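Secondary thiamine-phosphate synthase enzyme (Thermus thermophilus, PDB 2CU5) is a UPF0047 (YjbQ) family protein that probably has thiamine-phosphate synthase activity, though its function has not been established. Local coordinates at residues A26-H30 with W125-L129. Sequence-based numbering, arbitrary orientation.
Sequences ALSGH and WVRLL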
ATOM      1  N   ALA A  26       2.721  -2.140  23.023  1.00 23.36           N
ATOM      2  CA  ALA A  26       2.902  -0.694  23.040  1.00 23.44           C
ATOM      3  C   ALA A  26       1.575   0.063  23.093  1.00 23.52           C
ATOM      4  O   ALA A  26       1.560   1.285  23.240  1.00 23.82           O
ATOM      5  CB  ALA A  26       3.697  -0.253  21.815  1.00 24.25           C
ATOM      6  N   LEU A  27       0.468  -0.667  22.999  1.00 22.30           N
ATOM      7  CA  LEU A  27      -0.856  -0.053  22.999  1.00 23.69           C
ATOM      8  C   LEU A  27      -1.425   0.357  24.353  1.00 25.92           C
ATOM      9  O   LEU A  27      -2.356   1.163  24.410  1.00 24.93           O
ATOM     10  CB  LEU A  27      -1.854  -0.981  22.310  1.00 23.14           C
ATOM     11  CG  LEU A  27      -1.479  -1.368  20.879  1.00 23.15           C
ATOM     12  CD1 LEU A  27      -2.561  -2.260  20.290  1.00 22.81           C
ATOM     13  CD2 LEU A  27      -1.301  -0.110  20.044  1.00 22.77           C
ATOM     14  N   SER A  28      -0.886  -0.196  25.434  1.00 27.18           N
ATOM     15  CA  SER A  28      -1.379   0.125  26.777  1.00 29.22           C
ATOM     16  C   SER A  28      -2.904   0.019  26.867  1.00 27.87           C
ATOM     17  O   SER A  28      -3.568   0.925  27.367  1.00 28.70           O
ATOM     18  CB  SER A  28      -0.939   1.538  27.179  1.00 30.89           C
ATOM     19  OG  SER A  28       0.474   1.628  27.274  1.00 34.51           O
ATOM     20  N   GLY A  29      -3.454  -1.086  26.372  1.00 25.89           N
ATOM     21  CA  GLY A  29      -4.893  -1.292  26.426  1.00 24.84           C
ATOM     22  C   GLY A  29      -5.749  -0.347  25.596  1.00 25.63           C
ATOM     23  O   GLY A  29      -6.957  -0.257  25.805  1.00 23.78           O
ATOM     24  N   HIS A  30      -5.136   0.352  24.650  1.00 24.34           N
ATOM     25  CA  HIS A  30      -5.863   1.289  23.796  1.00 25.41           C
ATOM     26  C   HIS A  30      -6.977   0.636  22.974  1.00 24.76           C
ATOM     27  O   HIS A  30      -6.882  -0.528  22.584  1.00 23.78           O
ATOM     28  CB  HIS A  30      -4.886   1.975  22.832  1.00 28.77           C
ATOM     29  CG  HIS A  30      -5.549   2.842  21.801  1.00 29.55           C
ATOM     30  ND1 HIS A  30      -6.151   4.043  22.111  1.00 30.20           N
ATOM     31  CD2 HIS A  30      -5.701   2.682  20.463  1.00 29.48           C
ATOM     32  CE1 HIS A  30      -6.643   4.585  21.010  1.00 31.20           C
ATOM     33  NE2 HIS A  30      -6.384   3.779  19.996  1.00 29.76           N
ATOM     34  N   TRP A 125       7.405   2.835  14.279  1.00 17.09           N
ATOM     35  CA  TRP A 125       6.719   3.834  15.089  1.00 17.45           C
ATOM     36  C   TRP A 125       5.258   3.460  15.272  1.00 18.62           C
ATOM     37  O   TRP A 125       4.606   2.991  14.339  1.00 18.08           O
ATOM     38  CB  TRP A 125       6.828   5.211  14.441  1.00 14.76           C
ATOM     39  CG  TRP A 125       8.241   5.675  14.258  1.00 16.42           C
ATOM     40  CD1 TRP A 125       9.358   5.181  14.876  1.00 16.65           C
ATOM     41  CD2 TRP A 125       8.686   6.752  13.425  1.00 15.43           C
ATOM     42  NE1 TRP A 125      10.470   5.887  14.478  1.00 16.63           N
ATOM     43  CE2 TRP A 125      10.086   6.857  13.590  1.00 16.79           C
ATOM     44  CE3 TRP A 125       8.037   7.641  12.555  1.00 17.52           C
ATOM     45  CZ2 TRP A 125      10.852   7.817  12.915  1.00 16.28           C
ATOM     46  CZ3 TRP A 125       8.798   8.595  11.884  1.00 16.66           C
ATOM     47  CH2 TRP A 125      10.192   8.674  12.071  1.00 18.10           C
ATOM     48  N   VAL A 126       4.746   3.669  16.481  1.00 17.92           N
ATOM     49  CA  VAL A 126       3.367   3.333  16.789  1.00 16.66           C
ATOM     50  C   VAL A 126       2.648   4.566  17.318  1.00 18.48           C
ATOM     51  O   VAL A 126       3.094   5.192  18.276  1.00 17.47           O
ATOM     52  CB  VAL A 126       3.294   2.221  17.854  1.00 17.75           C
ATOM     53  CG1 VAL A 126       1.851   1.792  18.057  1.00 17.97           C
ATOM     54  CG2 VAL A 126       4.162   1.038  17.440  1.00 17.74           C
ATOM     55  N   ARG A 127       1.538   4.905  16.676  1.00 17.74           N
ATOM     56  CA  ARG A 127       0.736   6.054  17.060  1.00 20.66           C
ATOM     57  C   ARG A 127      -0.713   5.642  17.253  1.00 20.15           C
ATOM     58  O   ARG A 127      -1.311   5.020  16.377  1.00 18.50           O
ATOM     59  CB  ARG A 127       0.819   7.127  15.977  1.00 21.48           C
ATOM     60  CG  ARG A 127      -0.211   8.236  16.104  1.00 27.22           C
ATOM     61  CD  ARG A 127       0.037   9.113  17.314  1.00 29.36           C
ATOM     62  NE  ARG A 127      -0.264  10.503  16.990  1.00 32.16           N
ATOM     63  CZ  ARG A 127      -1.484  10.974  16.754  1.00 31.25           C
ATOM     64  NH1 ARG A 127      -2.537  10.171  16.817  1.00 31.90           N
ATOM     65  NH2 ARG A 127      -1.644  12.247  16.430  1.00 32.26           N
ATOM     66  N   LEU A 128      -1.274   5.986  18.407  1.00 21.77           N
ATOM     67  CA  LEU A 128      -2.665   5.660  18.697  1.00 21.53           C
ATOM     68  C   LEU A 128      -3.532   6.840  18.271  1.00 21.86           C
ATOM     69  O   LEU A 128      -3.217   7.987  18.580  1.00 19.47           O
ATOM     70  CB  LEU A 128      -2.853   5.413  20.198  1.00 23.77           C
ATOM     71  CG  LEU A 128      -1.810   4.533  20.900  1.00 25.96           C
ATOM     72  CD1 LEU A 128      -2.101   4.473  22.394  1.00 26.97           C
ATOM     73  CD2 LEU A 128      -1.819   3.141  20.299  1.00 28.96           C
ATOM     74  N   LEU A 129      -4.610   6.558  17.547  1.00 22.70           N
ATOM     75  CA  LEU A 129      -5.529   7.604  17.116  1.00 25.55           C
ATOM     76  C   LEU A 129      -6.698   7.632  18.096  1.00 27.97           C
ATOM     77  O   LEU A 129      -6.977   6.577  18.708  1.00 30.62           O
ATOM     78  CB  LEU A 129      -6.075   7.326  15.711  1.00 22.29           C
ATOM     79  CG  LEU A 129      -5.157   7.503  14.500  1.00 23.45           C
ATOM     80  CD1 LEU A 129      -4.051   6.457  14.519  1.00 21.79           C
ATOM     81  CD2 LEU A 129      -5.988   7.385  13.233  1.00 22.18           C
ATOM     82  OXT LEU A 129      -7.335   8.695  18.216  1.00 30.93           O
TER
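Leu-128 on strand 120-128 packs against Leu-27 and His-30, and Val-126 against Leu-27 alone; Leu-27 and His-30 are the ends of a type I' beta turn between helix 20-25 and strand 32-37. The contact thus joins the helix-to-strand connection to a face of the five-stranded antiparallel sheet. Val-126 CG1 lies 4.2 Å from Leu-27 CD2, and the two side chains cross at about a right angle. Both also touch Val-34 of the neighbouring strand. The side chain of Arg-127 leaves the backbone away from the turn; its NH1 donates to Leu-128 O at 2.9 Å, from above the carbonyl plane. Leu-128 does most of the touching. Its CD2 meets Leu-27 CD2 at a tight 3.3 Å, and its CD1 rests 3.8 Å from His-30 CB. Its CB sits 3.8 Å over the centre of the His-30 ring, a CH-pi contact almost on the ring normal. His-30 has CG anti to the backbone N (chi1 173°), which carries the ring over to Leu-128. NE2 also makes a weak hydrogen bond to Leu-33 O. An alanine in place of His-30 would probably leave Leu-128 CB without its aromatic cover and Leu-33 O without this donor. At the chain end, the carboxylate atom Leu-129 O lies at the ring edge, 3.1 Å from His-30 CE1.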